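Local coordinates for Lmo0794 protein (PDB 3EW7), which is of unknown function but probably binds NAD(P) through a Rossmann-type fold, and may act as an oxidoreductase, at residues A157-G162 and E188-A193. The protein carries 3 engineered substitutions. Sequence-based numbering, arbitrary orientation.
Sequences AMFEPG and EDYAIA
The phenyl ring of Phe159 and the phenol ring of Tyr190 meet obliquely, so neither offers a clean face or edge to the other. Their planes are inclined at 47° and their centroids lie 5.9 Å apart. The closest approach is carbon to carbon, CE1 of Phe159 to CD2 of Tyr190 at 4.3 Å. From CE1 of Phe159 to CG of Tyr190 the distance is 4.4 Å, which places the meeting point near the root of the phenol ring, whereas OH of Tyr190 remains 5.8 Å from CZ of Phe159. On the helix, CG of Tyr190 stands anti to its backbone N (chi1 -168°), which carries the ring out from the helix on the side of the loop. The two CA atoms are 9.4 Å apart, a gap spanned by side chains alone.

The pair ties the loop that follows strand 150-154 to helix 187-199, beside a parallel sheet whose strand order, 3-2-1-4-5-6-7, is that of a Rossmann fold. Phe159 also packs on Ile185 and on Arg11, the first residue of helix 11-22, just after the glycine-rich turn, while Tyr190 rests on Pro155 and Val210. Both aromatic side chains are therefore buried although the two segments together bury just 66 Å² against each other.

No hydrogen bond or salt bridge joins the two segments; the link is purely apolar. Carbon contacts of this kind impose little directionality, consistent with the oblique ring geometry and with burial that depends largely on the surrounding loops and helix 11-22.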
ATOM      1  N   ALA A 157      16.136  -4.394   4.945  1.00 86.70           N
ATOM      2  CA  ALA A 157      17.416  -4.071   4.314  1.00 90.23           C
ATOM      3  C   ALA A 157      17.502  -3.387   2.936  1.00 92.68           C
ATOM      4  O   ALA A 157      17.815  -2.203   2.852  1.00 93.39           O
ATOM      5  CB  ALA A 157      18.281  -5.326   4.298  1.00 90.42           C
HETATM    6  N   MSE A 158      17.275  -4.159   1.870  1.00 95.50           N
HETATM    7  CA  MSE A 158      17.347  -3.629   0.499  1.00 98.17           C
HETATM    8  C   MSE A 158      16.994  -4.680  -0.553  1.00 99.00           C
HETATM    9  O   MSE A 158      17.394  -5.847  -0.447  1.00 99.00           O
HETATM   10  CB  MSE A 158      18.758  -3.109   0.196  1.00 99.00           C
HETATM   11  CG  MSE A 158      18.891  -2.357  -1.134  1.00 99.00           C
HETATM   12 SE   MSE A 158      18.247  -0.506  -1.040  1.00 99.00          SE
HETATM   13  CE  MSE A 158      19.980   0.351  -0.680  1.00 99.00           C
ATOM     14  N   PHE A 159      16.259  -4.259  -1.580  1.00 99.00           N
ATOM     15  CA  PHE A 159      15.898  -5.160  -2.668  1.00 99.00           C
ATOM     16  C   PHE A 159      16.669  -4.797  -3.928  1.00 99.00           C
ATOM     17  O   PHE A 159      16.990  -3.627  -4.168  1.00 99.00           O
ATOM     18  CB  PHE A 159      14.398  -5.090  -3.032  1.00 99.00           C
ATOM     19  CG  PHE A 159      13.570  -4.201  -2.140  1.00 99.00           C
ATOM     20  CD1 PHE A 159      12.959  -4.714  -1.001  1.00 99.00           C
ATOM     21  CD2 PHE A 159      13.350  -2.866  -2.472  1.00 99.00           C
ATOM     22  CE1 PHE A 159      12.137  -3.916  -0.210  1.00 99.00           C
ATOM     23  CE2 PHE A 159      12.530  -2.056  -1.684  1.00 99.00           C
ATOM     24  CZ  PHE A 159      11.920  -2.586  -0.554  1.00 99.00           C
ATOM     25  N   GLU A 160      16.975  -5.817  -4.718  1.00 99.00           N
ATOM     26  CA  GLU A 160      17.634  -5.627  -6.002  1.00 99.00           C
ATOM     27  C   GLU A 160      16.887  -6.560  -6.944  1.00 99.00           C
ATOM     28  O   GLU A 160      16.729  -7.751  -6.654  1.00 99.00           O
ATOM     29  CB  GLU A 160      19.127  -5.973  -5.955  1.00 99.00           C
ATOM     30  CG  GLU A 160      20.001  -4.820  -5.453  1.00 99.00           C
ATOM     31  CD  GLU A 160      21.391  -4.836  -6.062  1.00 99.00           C
ATOM     32  OE1 GLU A 160      21.942  -5.947  -6.231  1.00 99.00           O
ATOM     33  OE2 GLU A 160      21.937  -3.745  -6.362  1.00 99.00           O
ATOM     34  N   PRO A 161      16.389  -6.018  -8.071  1.00 99.00           N
ATOM     35  CA  PRO A 161      15.632  -6.751  -9.097  1.00 99.00           C
ATOM     36  C   PRO A 161      16.142  -8.171  -9.375  1.00 99.00           C
ATOM     37  O   PRO A 161      17.313  -8.371  -9.721  1.00 99.00           O
ATOM     38  CB  PRO A 161      15.732  -5.833 -10.314  1.00 99.00           C
ATOM     39  CG  PRO A 161      15.738  -4.463  -9.680  1.00 99.00           C
ATOM     40  CD  PRO A 161      16.697  -4.647  -8.527  1.00 99.00           C
ATOM     41  N   GLY A 162      15.254  -9.153  -9.216  1.00 99.00           N
ATOM     42  CA  GLY A 162      15.621 -10.539  -9.448  1.00 99.00           C
ATOM     43  C   GLY A 162      15.041 -11.099 -10.732  1.00 99.00           C
ATOM     44  O   GLY A 162      13.821 -11.216 -10.880  1.00 99.00           O
ATOM     45  N   GLU A 188       9.509 -10.675  -2.092  1.00 73.02           N
ATOM     46  CA  GLU A 188       8.501 -11.621  -1.647  1.00 70.94           C
ATOM     47  C   GLU A 188       8.546 -11.803  -0.132  1.00 68.75           C
ATOM     48  O   GLU A 188       7.535 -12.136   0.482  1.00 68.45           O
ATOM     49  CB  GLU A 188       8.654 -12.973  -2.371  1.00 71.10           C
ATOM     50  CG  GLU A 188      10.007 -13.212  -3.041  1.00 74.42           C
ATOM     51  CD  GLU A 188      10.202 -12.411  -4.334  1.00 74.95           C
ATOM     52  OE1 GLU A 188      11.242 -11.719  -4.471  1.00 73.78           O
ATOM     53  OE2 GLU A 188       9.320 -12.487  -5.219  1.00 75.79           O
ATOM     54  N   ASP A 189       9.707 -11.578   0.479  1.00 66.98           N
ATOM     55  CA  ASP A 189       9.807 -11.702   1.931  1.00 65.27           C
ATOM     56  C   ASP A 189       9.060 -10.527   2.548  1.00 63.51           C
ATOM     57  O   ASP A 189       8.373 -10.675   3.560  1.00 62.38           O
ATOM     58  CB  ASP A 189      11.263 -11.669   2.409  1.00 66.37           C
ATOM     59  CG  ASP A 189      12.052 -12.899   1.996  1.00 68.13           C
ATOM     60  OD1 ASP A 189      11.509 -14.029   2.079  1.00 66.79           O
ATOM     61  OD2 ASP A 189      13.230 -12.735   1.606  1.00 70.35           O
ATOM     62  N   TYR A 190       9.204  -9.364   1.916  1.00 61.30           N
ATOM     63  CA  TYR A 190       8.570  -8.136   2.359  1.00 58.82           C
ATOM     64  C   TYR A 190       7.060  -8.304   2.274  1.00 58.08           C
ATOM     65  O   TYR A 190       6.325  -7.838   3.148  1.00 58.16           O
ATOM     66  CB  TYR A 190       9.049  -6.967   1.485  1.00 58.96           C
ATOM     67  CG  TYR A 190       8.704  -5.582   2.003  1.00 59.19           C
ATOM     68  CD1 TYR A 190       8.934  -5.235   3.337  1.00 59.56           C
ATOM     69  CD2 TYR A 190       8.152  -4.617   1.159  1.00 58.85           C
ATOM     70  CE1 TYR A 190       8.614  -3.961   3.819  1.00 58.63           C
ATOM     71  CE2 TYR A 190       7.835  -3.344   1.629  1.00 59.80           C
ATOM     72  CZ  TYR A 190       8.066  -3.024   2.960  1.00 59.38           C
ATOM     73  OH  TYR A 190       7.733  -1.777   3.428  1.00 59.46           O
ATOM     74  N   ALA A 191       6.598  -8.982   1.228  1.00 56.44           N
ATOM     75  CA  ALA A 191       5.167  -9.224   1.056  1.00 55.64           C
ATOM     76  C   ALA A 191       4.643 -10.118   2.181  1.00 55.06           C
ATOM     77  O   ALA A 191       3.519  -9.946   2.653  1.00 55.50           O
ATOM     78  CB  ALA A 191       4.904  -9.876  -0.285  1.00 56.41           C
ATOM     79  N   ILE A 192       5.464 -11.075   2.603  1.00 53.11           N
ATOM     80  CA  ILE A 192       5.093 -11.989   3.680  1.00 50.70           C
ATOM     81  C   ILE A 192       4.947 -11.224   4.992  1.00 49.58           C
ATOM     82  O   ILE A 192       4.036 -11.483   5.770  1.00 49.47           O
ATOM     83  CB  ILE A 192       6.147 -13.095   3.830  1.00 50.28           C
ATOM     84  CG1 ILE A 192       5.985 -14.092   2.677  1.00 49.62           C
ATOM     85  CG2 ILE A 192       6.025 -13.764   5.200  1.00 46.97           C
ATOM     86  CD1 ILE A 192       7.228 -14.914   2.384  1.00 49.18           C
ATOM     87  N   ALA A 193       5.856 -10.284   5.227  1.00 47.24           N
ATOM     88  CA  ALA A 193       5.807  -9.463   6.421  1.00 44.69           C
ATOM     89  C   ALA A 193       4.541  -8.622   6.322  1.00 44.92           C
ATOM     90  O   ALA A 193       3.722  -8.625   7.236  1.00 45.34           O
ATOM     91  CB  ALA A 193       7.037  -8.557   6.494  1.00 42.00           C
TER